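Local atomic coordinates of telomerase reverse transcriptase (Takifugu rubripes, PDB entry 4LMO), a protein that elongates telomeres as a reverse transcriptase that copies a template within its own RNA component, the present chain being its RNA-binding domain. Residues Gln78-Leu92 with Phe125-Leu138. Numbering follows the deposited sequence.
Sequences QLLRQHRRCPYSRLL and FVRECLLAVIPQEL
Leu92 sets its CD2 methyl over the centre of one face of the Phe125 ring, 3.5 Å from the centroid and 7° off the normal, a CH-pi contact. The Phe125 ring reaches helix 88-92 because chi1 (164°) places CG opposite the backbone N, and the backbone of Leu91 meets the ring edge. Cys129 SG lies against the opposite face. Cys129 SG also meets the edge of the Tyr88 ring, 3.6 Å from Tyr88 CE2. One face of Tyr88 holds Cys86 SG over its centre. Were Phe125 an alanine, Leu92 CD2 would probably lose the ring face it rests on, with a gap left between Leu92 and Cys129. Val133 is a knob in a hole formed by Leu79, Gln82, His83 and Tyr88. Val133 CG2 sits 3.5 Å from Tyr88 OH, and that hydroxyl shares a nearly straight 2.8 Å hydrogen bond with His83 ND1. Asn26 binds the other imidazole nitrogen, so the ring is held at both nitrogens. These are helices and the turn after one of them, packed in the mainly helical RNA-binding domain of telomerase; the long helix 191-220 backs Tyr88, Cys129 and Ile134. Leu79 closes the buried core, Leu79 CD1 lying 3.8 Å from Ile134 CD1. The partly exposed side is looser. There the extended Gln78 runs alongside the Pro135 ring in the opposite sense, Gln78 OE1 3.6 Å from Pro135 CB. At the partly exposed Ala132, Cys86 SG comes within 4.0 Å of Ala132 CB.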
ATOM      1  N   GLN A  78      -6.992 -14.759   1.919  1.00 38.57           N
ATOM      2  CA  GLN A  78      -5.904 -14.907   2.881  1.00 39.05           C
ATOM      3  C   GLN A  78      -5.176 -13.580   3.092  1.00 37.83           C
ATOM      4  O   GLN A  78      -4.911 -13.188   4.232  1.00 37.81           O
ATOM      5  CB  GLN A  78      -4.926 -15.984   2.403  1.00 40.02           C
ATOM      6  CG  GLN A  78      -3.885 -16.405   3.431  1.00 41.84           C
ATOM      7  CD  GLN A  78      -2.788 -17.275   2.841  1.00 43.40           C
ATOM      8  OE1 GLN A  78      -1.675 -17.329   3.368  1.00 44.50           O
ATOM      9  NE2 GLN A  78      -3.093 -17.963   1.742  1.00 43.78           N
ATOM     10  N   LEU A  79      -4.867 -12.899   1.987  1.00 36.12           N
ATOM     11  CA  LEU A  79      -4.215 -11.589   2.009  1.00 34.97           C
ATOM     12  C   LEU A  79      -4.999 -10.584   2.853  1.00 35.12           C
ATOM     13  O   LEU A  79      -4.425  -9.885   3.688  1.00 34.48           O
ATOM     14  CB  LEU A  79      -4.030 -11.061   0.577  1.00 33.40           C
ATOM     15  CG  LEU A  79      -3.226  -9.780   0.317  1.00 32.27           C
ATOM     16  CD1 LEU A  79      -2.731  -9.742  -1.125  1.00 31.39           C
ATOM     17  CD2 LEU A  79      -4.028  -8.523   0.633  1.00 31.73           C
ATOM     18  N   LEU A  80      -6.307 -10.519   2.625  1.00 36.18           N
ATOM     19  CA  LEU A  80      -7.177  -9.615   3.368  1.00 37.65           C
ATOM     20  C   LEU A  80      -7.269  -9.980   4.847  1.00 39.21           C
ATOM     21  O   LEU A  80      -7.379  -9.101   5.700  1.00 39.82           O
ATOM     22  CB  LEU A  80      -8.572  -9.569   2.742  1.00 38.20           C
ATOM     23  CG  LEU A  80      -8.710  -8.780   1.438  1.00 38.05           C
ATOM     24  CD1 LEU A  80     -10.057  -9.054   0.801  1.00 38.54           C
ATOM     25  CD2 LEU A  80      -8.536  -7.286   1.672  1.00 38.39           C
ATOM     26  N   ARG A  81      -7.212 -11.277   5.138  1.00 40.47           N
ATOM     27  CA  ARG A  81      -7.262 -11.779   6.508  1.00 42.37           C
ATOM     28  C   ARG A  81      -5.988 -11.402   7.262  1.00 42.08           C
ATOM     29  O   ARG A  81      -6.038 -11.017   8.436  1.00 42.39           O
ATOM     30  CB  ARG A  81      -7.436 -13.296   6.489  1.00 44.16           C
ATOM     31  CG  ARG A  81      -8.329 -13.863   7.579  1.00 47.02           C
ATOM     32  CD  ARG A  81      -9.113 -15.051   7.035  1.00 49.14           C
ATOM     33  NE  ARG A  81      -8.251 -15.960   6.276  1.00 50.08           N
ATOM     34  CZ  ARG A  81      -8.601 -16.581   5.152  1.00 50.22           C
ATOM     35  NH1 ARG A  81      -9.808 -16.403   4.625  1.00 50.66           N
ATOM     36  NH2 ARG A  81      -7.734 -17.379   4.545  1.00 49.54           N
ATOM     37  N   GLN A  82      -4.852 -11.506   6.573  1.00 40.69           N
ATOM     38  CA  GLN A  82      -3.558 -11.136   7.137  1.00 40.24           C
ATOM     39  C   GLN A  82      -3.432  -9.621   7.305  1.00 39.93           C
ATOM     40  O   GLN A  82      -2.737  -9.151   8.207  1.00 40.72           O
ATOM     41  CB  GLN A  82      -2.415 -11.683   6.278  1.00 39.52           C
ATOM     42  CG  GLN A  82      -2.266 -13.198   6.338  1.00 40.13           C
ATOM     43  CD  GLN A  82      -1.101 -13.722   5.515  1.00 40.18           C
ATOM     44  OE1 GLN A  82      -0.132 -13.011   5.257  1.00 39.80           O
ATOM     45  NE2 GLN A  82      -1.191 -14.981   5.104  1.00 40.89           N
ATOM     46  N   HIS A  83      -4.109  -8.871   6.438  1.00 39.25           N
ATOM     47  CA  HIS A  83      -4.185  -7.416   6.554  1.00 39.34           C
ATOM     48  C   HIS A  83      -4.973  -6.988   7.763  1.00 40.98           C
ATOM     49  O   HIS A  83      -4.593  -6.043   8.457  1.00 41.21           O
ATOM     50  CB  HIS A  83      -4.788  -6.795   5.297  1.00 37.70           C
ATOM     51  CG  HIS A  83      -5.368  -5.418   5.525  1.00 37.22           C
ATOM     52  ND1 HIS A  83      -4.603  -4.348   5.810  1.00 36.73           N
ATOM     53  CD2 HIS A  83      -6.688  -4.968   5.524  1.00 37.11           C
ATOM     54  CE1 HIS A  83      -5.387  -3.268   5.974  1.00 36.56           C
ATOM     55  NE2 HIS A  83      -6.662  -3.647   5.799  1.00 36.78           N
ATOM     56  N   ARG A  84      -6.079  -7.679   8.024  1.00 43.13           N
ATOM     57  CA  ARG A  84      -6.954  -7.343   9.146  1.00 45.26           C
ATOM     58  C   ARG A  84      -6.349  -7.729  10.495  1.00 46.65           C
ATOM     59  O   ARG A  84      -6.731  -7.181  11.530  1.00 47.35           O
ATOM     60  CB  ARG A  84      -8.340  -7.967   8.963  1.00 45.88           C
ATOM     61  CG  ARG A  84      -9.127  -7.350   7.819  1.00 45.81           C
ATOM     62  CD  ARG A  84     -10.556  -7.862   7.750  1.00 46.92           C
ATOM     63  NE  ARG A  84     -11.252  -7.273   6.606  1.00 47.24           N
ATOM     64  CZ  ARG A  84     -11.576  -7.923   5.490  1.00 46.73           C
ATOM     65  NH1 ARG A  84     -11.294  -9.215   5.350  1.00 46.75           N
ATOM     66  NH2 ARG A  84     -12.199  -7.277   4.516  1.00 45.97           N
ATOM     67  N   ARG A  85      -5.400  -8.662  10.467  1.00 47.88           N
ATOM     68  CA  ARG A  85      -4.682  -9.103  11.665  1.00 49.72           C
ATOM     69  C   ARG A  85      -3.330  -8.401  11.834  1.00 48.83           C
ATOM     70  O   ARG A  85      -2.688  -8.526  12.879  1.00 49.49           O
ATOM     71  CB  ARG A  85      -4.484 -10.623  11.647  1.00 52.16           C
ATOM     72  CG  ARG A  85      -5.748 -11.429  11.910  1.00 55.09           C
ATOM     73  CD  ARG A  85      -5.433 -12.880  12.253  1.00 57.60           C
ATOM     74  NE  ARG A  85      -5.287 -13.729  11.069  1.00 59.09           N
ATOM     75  CZ  ARG A  85      -4.128 -14.035  10.487  1.00 59.75           C
ATOM     76  NH1 ARG A  85      -2.980 -13.563  10.964  1.00 59.80           N
ATOM     77  NH2 ARG A  85      -4.115 -14.819   9.416  1.00 59.50           N
ATOM     78  N   CYS A  86      -2.907  -7.666  10.805  1.00 47.20           N
ATOM     79  CA  CYS A  86      -1.620  -6.967  10.812  1.00 45.62           C
ATOM     80  C   CYS A  86      -1.585  -5.841  11.852  1.00 44.99           C
ATOM     81  O   CYS A  86      -2.501  -5.017  11.904  1.00 44.26           O
ATOM     82  CB  CYS A  86      -1.305  -6.417   9.421  1.00 44.90           C
ATOM     83  SG  CYS A  86       0.386  -5.818   9.215  1.00 45.21           S
ATOM     84  N   PRO A  87      -0.528  -5.810  12.688  1.00 44.96           N
ATOM     85  CA  PRO A  87      -0.420  -4.817  13.752  1.00 45.00           C
ATOM     86  C   PRO A  87       0.348  -3.574  13.292  1.00 43.92           C
ATOM     87  O   PRO A  87       1.462  -3.319  13.759  1.00 44.79           O
ATOM     88  CB  PRO A  87       0.358  -5.569  14.837  1.00 45.65           C
ATOM     89  CG  PRO A  87       1.186  -6.575  14.090  1.00 45.86           C
ATOM     90  CD  PRO A  87       0.619  -6.738  12.702  1.00 44.74           C
ATOM     91  N   TYR A  88      -0.260  -2.805  12.391  1.00 42.02           N
ATOM     92  CA  TYR A  88       0.408  -1.675  11.739  1.00 40.56           C
ATOM     93  C   TYR A  88       1.066  -0.678  12.693  1.00 40.35           C
ATOM     94  O   TYR A  88       2.159  -0.184  12.413  1.00 39.27           O
ATOM     95  CB  TYR A  88      -0.555  -0.951  10.795  1.00 39.18           C
ATOM     96  CG  TYR A  88      -0.902  -1.752   9.566  1.00 38.82           C
ATOM     97  CD1 TYR A  88      -2.125  -2.416   9.465  1.00 38.96           C
ATOM     98  CD2 TYR A  88      -0.006  -1.855   8.501  1.00 37.74           C
ATOM     99  CE1 TYR A  88      -2.444  -3.155   8.336  1.00 38.70           C
ATOM    100  CE2 TYR A  88      -0.317  -2.590   7.369  1.00 37.20           C
ATOM    101  CZ  TYR A  88      -1.534  -3.235   7.290  1.00 37.58           C
ATOM    102  OH  TYR A  88      -1.839  -3.964   6.164  1.00 37.47           O
ATOM    103  N   SER A  89       0.398  -0.394  13.810  1.00 40.96           N
ATOM    104  CA  SER A  89       0.939   0.499  14.830  1.00 41.73           C
ATOM    105  C   SER A  89       2.219  -0.057  15.442  1.00 42.39           C
ATOM    106  O   SER A  89       3.203   0.670  15.569  1.00 41.84           O
ATOM    107  CB  SER A  89      -0.101   0.785  15.913  1.00 42.51           C
ATOM    108  OG  SER A  89      -1.178   1.538  15.384  1.00 42.93           O
ATOM    109  N   ARG A  90       2.204  -1.344  15.803  1.00 43.41           N
ATOM    110  CA  ARG A  90       3.398  -2.028  16.307  1.00 44.79           C
ATOM    111  C   ARG A  90       4.559  -1.958  15.314  1.00 43.34           C
ATOM    112  O   ARG A  90       5.688  -1.649  15.696  1.00 43.43           O
ATOM    113  CB  ARG A  90       3.103  -3.494  16.641  1.00 47.55           C
ATOM    114  CG  ARG A  90       2.436  -3.738  17.984  1.00 50.84           C
ATOM    115  CD  ARG A  90       2.878  -5.082  18.545  1.00 53.90           C
ATOM    116  NE  ARG A  90       1.855  -5.711  19.381  1.00 57.12           N
ATOM    117  CZ  ARG A  90       1.062  -6.707  18.987  1.00 58.16           C
ATOM    118  NH1 ARG A  90       1.162  -7.207  17.762  1.00 57.89           N
ATOM    119  NH2 ARG A  90       0.166  -7.210  19.828  1.00 59.79           N
ATOM    120  N   LEU A  91       4.271  -2.239  14.043  1.00 41.56           N
ATOM    121  CA  LEU A  91       5.294  -2.226  12.995  1.00 40.53           C
ATOM    122  C   LEU A  91       5.863  -0.830  12.726  1.00 39.38           C
ATOM    123  O   LEU A  91       7.044  -0.694  12.417  1.00 38.83           O
ATOM    124  CB  LEU A  91       4.772  -2.869  11.705  1.00 39.77           C
ATOM    125  CG  LEU A  91       4.523  -4.383  11.754  1.00 39.95           C
ATOM    126  CD1 LEU A  91       3.777  -4.843  10.511  1.00 39.29           C
ATOM    127  CD2 LEU A  91       5.818  -5.168  11.922  1.00 39.87           C
ATOM    128  N   LEU A  92       5.026   0.198  12.848  1.00 38.56           N
ATOM    129  CA  LEU A  92       5.498   1.581  12.811  1.00 38.33           C
ATOM    130  C   LEU A  92       6.328   1.901  14.059  1.00 39.46           C
ATOM    131  O   LEU A  92       7.330   2.615  13.979  1.00 39.22           O
ATOM    132  CB  LEU A  92       4.323   2.559  12.696  1.00 37.36           C
ATOM    133  CG  LEU A  92       3.630   2.740  11.338  1.00 36.75           C
ATOM    134  CD1 LEU A  92       2.255   3.365  11.515  1.00 36.71           C
ATOM    135  CD2 LEU A  92       4.475   3.558  10.370  1.00 35.74           C
ATOM    136  N   PHE A 125       9.486  -0.378   7.425  1.00 27.69           N
ATOM    137  CA  PHE A 125       8.061  -0.484   7.740  1.00 27.65           C
ATOM    138  C   PHE A 125       7.269  -1.130   6.603  1.00 27.39           C
ATOM    139  O   PHE A 125       6.529  -2.089   6.822  1.00 27.31           O
ATOM    140  CB  PHE A 125       7.467   0.888   8.075  1.00 26.95           C
ATOM    141  CG  PHE A 125       5.963   0.924   8.026  1.00 26.62           C
ATOM    142  CD1 PHE A 125       5.202   0.246   8.978  1.00 26.81           C
ATOM    143  CD2 PHE A 125       5.303   1.627   7.020  1.00 25.72           C
ATOM    144  CE1 PHE A 125       3.817   0.273   8.927  1.00 26.85           C
ATOM    145  CE2 PHE A 125       3.920   1.659   6.968  1.00 25.54           C
ATOM    146  CZ  PHE A 125       3.176   0.985   7.925  1.00 26.22           C
ATOM    147  N   VAL A 126       7.429  -0.596   5.396  1.00 27.61           N
ATOM    148  CA  VAL A 126       6.738  -1.112   4.215  1.00 28.00           C
ATOM    149  C   VAL A 126       7.154  -2.554   3.909  1.00 28.95           C
ATOM    150  O   VAL A 126       6.328  -3.368   3.482  1.00 29.02           O
ATOM    151  CB  VAL A 126       6.936  -0.169   3.001  1.00 27.49           C
ATOM    152  CG1 VAL A 126       7.006  -0.936   1.687  1.00 27.62           C
ATOM    153  CG2 VAL A 126       5.833   0.879   2.967  1.00 26.75           C
ATOM    154  N   ARG A 127       8.427  -2.863   4.156  1.00 29.99           N
ATOM    155  CA  ARG A 127       8.964  -4.209   3.959  1.00 31.08           C
ATOM    156  C   ARG A 127       8.320  -5.212   4.908  1.00 31.72           C
ATOM    157  O   ARG A 127       7.948  -6.311   4.492  1.00 32.12           O
ATOM    158  CB  ARG A 127      10.483  -4.219   4.151  1.00 31.64           C
ATOM    159  CG  ARG A 127      11.165  -5.478   3.641  1.00 32.50           C
ATOM    160  CD  ARG A 127      12.548  -5.647   4.242  1.00 33.45           C
ATOM    161  NE  ARG A 127      12.486  -6.062   5.643  1.00 34.98           N
ATOM    162  CZ  ARG A 127      13.527  -6.076   6.473  1.00 35.71           C
ATOM    163  NH1 ARG A 127      14.730  -5.693   6.059  1.00 36.03           N
ATOM    164  NH2 ARG A 127      13.364  -6.474   7.726  1.00 35.98           N
ATOM    165  N   GLU A 128       8.196  -4.828   6.179  1.00 32.34           N
ATOM    166  CA  GLU A 128       7.574  -5.680   7.194  1.00 33.35           C
ATOM    167  C   GLU A 128       6.088  -5.892   6.920  1.00 33.02           C
ATOM    168  O   GLU A 128       5.549  -6.966   7.194  1.00 34.13           O
ATOM    169  CB  GLU A 128       7.776  -5.108   8.604  1.00 34.61           C
ATOM    170  CG  GLU A 128       9.216  -5.132   9.111  1.00 35.41           C
ATOM    171  CD  GLU A 128       9.874  -6.497   8.995  1.00 36.44           C
ATOM    172  OE1 GLU A 128       9.236  -7.515   9.337  1.00 37.62           O
ATOM    173  OE2 GLU A 128      11.041  -6.552   8.561  1.00 36.87           O
ATOM    174  N   CYS A 129       5.437  -4.861   6.384  1.00 31.94           N
ATOM    175  CA  CYS A 129       4.042  -4.950   5.973  1.00 31.35           C
ATOM    176  C   CYS A 129       3.851  -5.956   4.837  1.00 31.06           C
ATOM    177  O   CYS A 129       2.911  -6.751   4.865  1.00 31.08           O
ATOM    178  CB  CYS A 129       3.509  -3.577   5.565  1.00 31.18           C
ATOM    179  SG  CYS A 129       3.288  -2.434   6.945  1.00 32.07           S
ATOM    180  N   LEU A 130       4.747  -5.921   3.849  1.00 30.41           N
ATOM    181  CA  LEU A 130       4.708  -6.867   2.729  1.00 30.65           C
ATOM    182  C   LEU A 130       4.852  -8.316   3.197  1.00 31.69           C
ATOM    183  O   LEU A 130       4.171  -9.207   2.686  1.00 32.31           O
ATOM    184  CB  LEU A 130       5.783  -6.536   1.687  1.00 30.22           C
ATOM    185  CG  LEU A 130       5.577  -5.288   0.823  1.00 29.53           C
ATOM    186  CD1 LEU A 130       6.899  -4.817   0.242  1.00 29.55           C
ATOM    187  CD2 LEU A 130       4.553  -5.527  -0.279  1.00 29.29           C
ATOM    188  N   LEU A 131       5.729  -8.535   4.174  1.00 32.08           N
ATOM    189  CA  LEU A 131       5.962  -9.865   4.739  1.00 32.49           C
ATOM    190  C   LEU A 131       4.790 -10.380   5.577  1.00 32.95           C
ATOM    191  O   LEU A 131       4.506 -11.577   5.578  1.00 33.33           O
ATOM    192  CB  LEU A 131       7.247  -9.877   5.575  1.00 32.63           C
ATOM    193  CG  LEU A 131       8.597  -9.891   4.848  1.00 32.53           C
ATOM    194  CD1 LEU A 131       9.734  -9.668   5.836  1.00 32.50           C
ATOM    195  CD2 LEU A 131       8.805 -11.191   4.080  1.00 32.67           C
ATOM    196  N   ALA A 132       4.116  -9.477   6.286  1.00 33.07           N
ATOM    197  CA  ALA A 132       3.014  -9.858   7.172  1.00 33.53           C
ATOM    198  C   ALA A 132       1.684 -10.051   6.436  1.00 33.76           C
ATOM    199  O   ALA A 132       0.825 -10.812   6.891  1.00 34.01           O
ATOM    200  CB  ALA A 132       2.856  -8.841   8.292  1.00 33.60           C
ATOM    201  N   VAL A 133       1.523  -9.369   5.304  1.00 33.20           N
ATOM    202  CA  VAL A 133       0.239  -9.343   4.595  1.00 32.97           C
ATOM    203  C   VAL A 133       0.210 -10.222   3.335  1.00 33.31           C
ATOM    204  O   VAL A 133      -0.743 -10.978   3.134  1.00 34.11           O
ATOM    205  CB  VAL A 133      -0.210  -7.891   4.286  1.00 32.01           C
ATOM    206  CG1 VAL A 133      -1.509  -7.867   3.491  1.00 31.92           C
ATOM    207  CG2 VAL A 133      -0.374  -7.098   5.577  1.00 32.07           C
ATOM    208  N   ILE A 134       1.244 -10.134   2.501  1.00 33.08           N
ATOM    209  CA  ILE A 134       1.242 -10.835   1.212  1.00 33.47           C
ATOM    210  C   ILE A 134       1.597 -12.314   1.375  1.00 34.51           C
ATOM    211  O   ILE A 134       2.720 -12.636   1.774  1.00 34.66           O
ATOM    212  CB  ILE A 134       2.187 -10.173   0.177  1.00 32.63           C
ATOM    213  CG1 ILE A 134       1.993  -8.646   0.120  1.00 32.12           C
ATOM    214  CG2 ILE A 134       2.024 -10.815  -1.197  1.00 32.96           C
ATOM    215  CD1 ILE A 134       0.573  -8.166  -0.116  1.00 31.96           C
ATOM    216  N   PRO A 135       0.640 -13.219   1.068  1.00 35.40           N
ATOM    217  CA  PRO A 135       0.921 -14.656   1.149  1.00 36.54           C
ATOM    218  C   PRO A 135       2.099 -15.034   0.253  1.00 37.22           C
ATOM    219  O   PRO A 135       2.182 -14.567  -0.885  1.00 36.33           O
ATOM    220  CB  PRO A 135      -0.374 -15.301   0.642  1.00 36.62           C
ATOM    221  CG  PRO A 135      -1.428 -14.270   0.876  1.00 36.24           C
ATOM    222  CD  PRO A 135      -0.743 -12.959   0.629  1.00 35.13           C
ATOM    223  N   GLN A 136       2.998 -15.862   0.783  1.00 38.70           N
ATOM    224  CA  GLN A 136       4.255 -16.209   0.114  1.00 39.62           C
ATOM    225  C   GLN A 136       4.076 -16.818  -1.281  1.00 39.80           C
ATOM    226  O   GLN A 136       4.870 -16.539  -2.184  1.00 39.37           O
ATOM    227  CB  GLN A 136       5.111 -17.116   1.016  1.00 40.99           C
ATOM    228  CG  GLN A 136       6.344 -17.751   0.367  1.00 42.49           C
ATOM    229  CD  GLN A 136       7.359 -16.746  -0.163  1.00 42.91           C
ATOM    230  OE1 GLN A 136       7.503 -15.640   0.364  1.00 43.16           O
ATOM    231  NE2 GLN A 136       8.079 -17.136  -1.211  1.00 43.11           N
ATOM    232  N   GLU A 137       3.035 -17.628  -1.461  1.00 39.92           N
ATOM    233  CA  GLU A 137       2.793 -18.276  -2.752  1.00 40.51           C
ATOM    234  C   GLU A 137       2.478 -17.296  -3.886  1.00 39.37           C
ATOM    235  O   GLU A 137       2.640 -17.634  -5.061  1.00 39.45           O
ATOM    236  CB  GLU A 137       1.733 -19.385  -2.654  1.00 42.74           C
ATOM    237  CG  GLU A 137       0.538 -19.083  -1.766  1.00 45.07           C
ATOM    238  CD  GLU A 137       0.675 -19.643  -0.358  1.00 46.79           C
ATOM    239  OE1 GLU A 137       0.034 -20.678  -0.068  1.00 49.02           O
ATOM    240  OE2 GLU A 137       1.419 -19.055   0.457  1.00 46.52           O
ATOM    241  N   LEU A 138       2.047 -16.083  -3.531  1.00 37.79           N
ATOM    242  CA  LEU A 138       1.784 -15.032  -4.514  1.00 36.29           C
ATOM    243  C   LEU A 138       3.058 -14.469  -5.140  1.00 35.98           C
ATOM    244  O   LEU A 138       3.041 -14.023  -6.291  1.00 35.58           O
ATOM    245  CB  LEU A 138       0.950 -13.898  -3.909  1.00 35.26           C
ATOM    246  CG  LEU A 138      -0.569 -14.069  -3.818  1.00 34.87           C
ATOM    247  CD1 LEU A 138      -1.193 -12.858  -3.144  1.00 34.38           C
ATOM    248  CD2 LEU A 138      -1.201 -14.288  -5.186  1.00 34.58           C
TER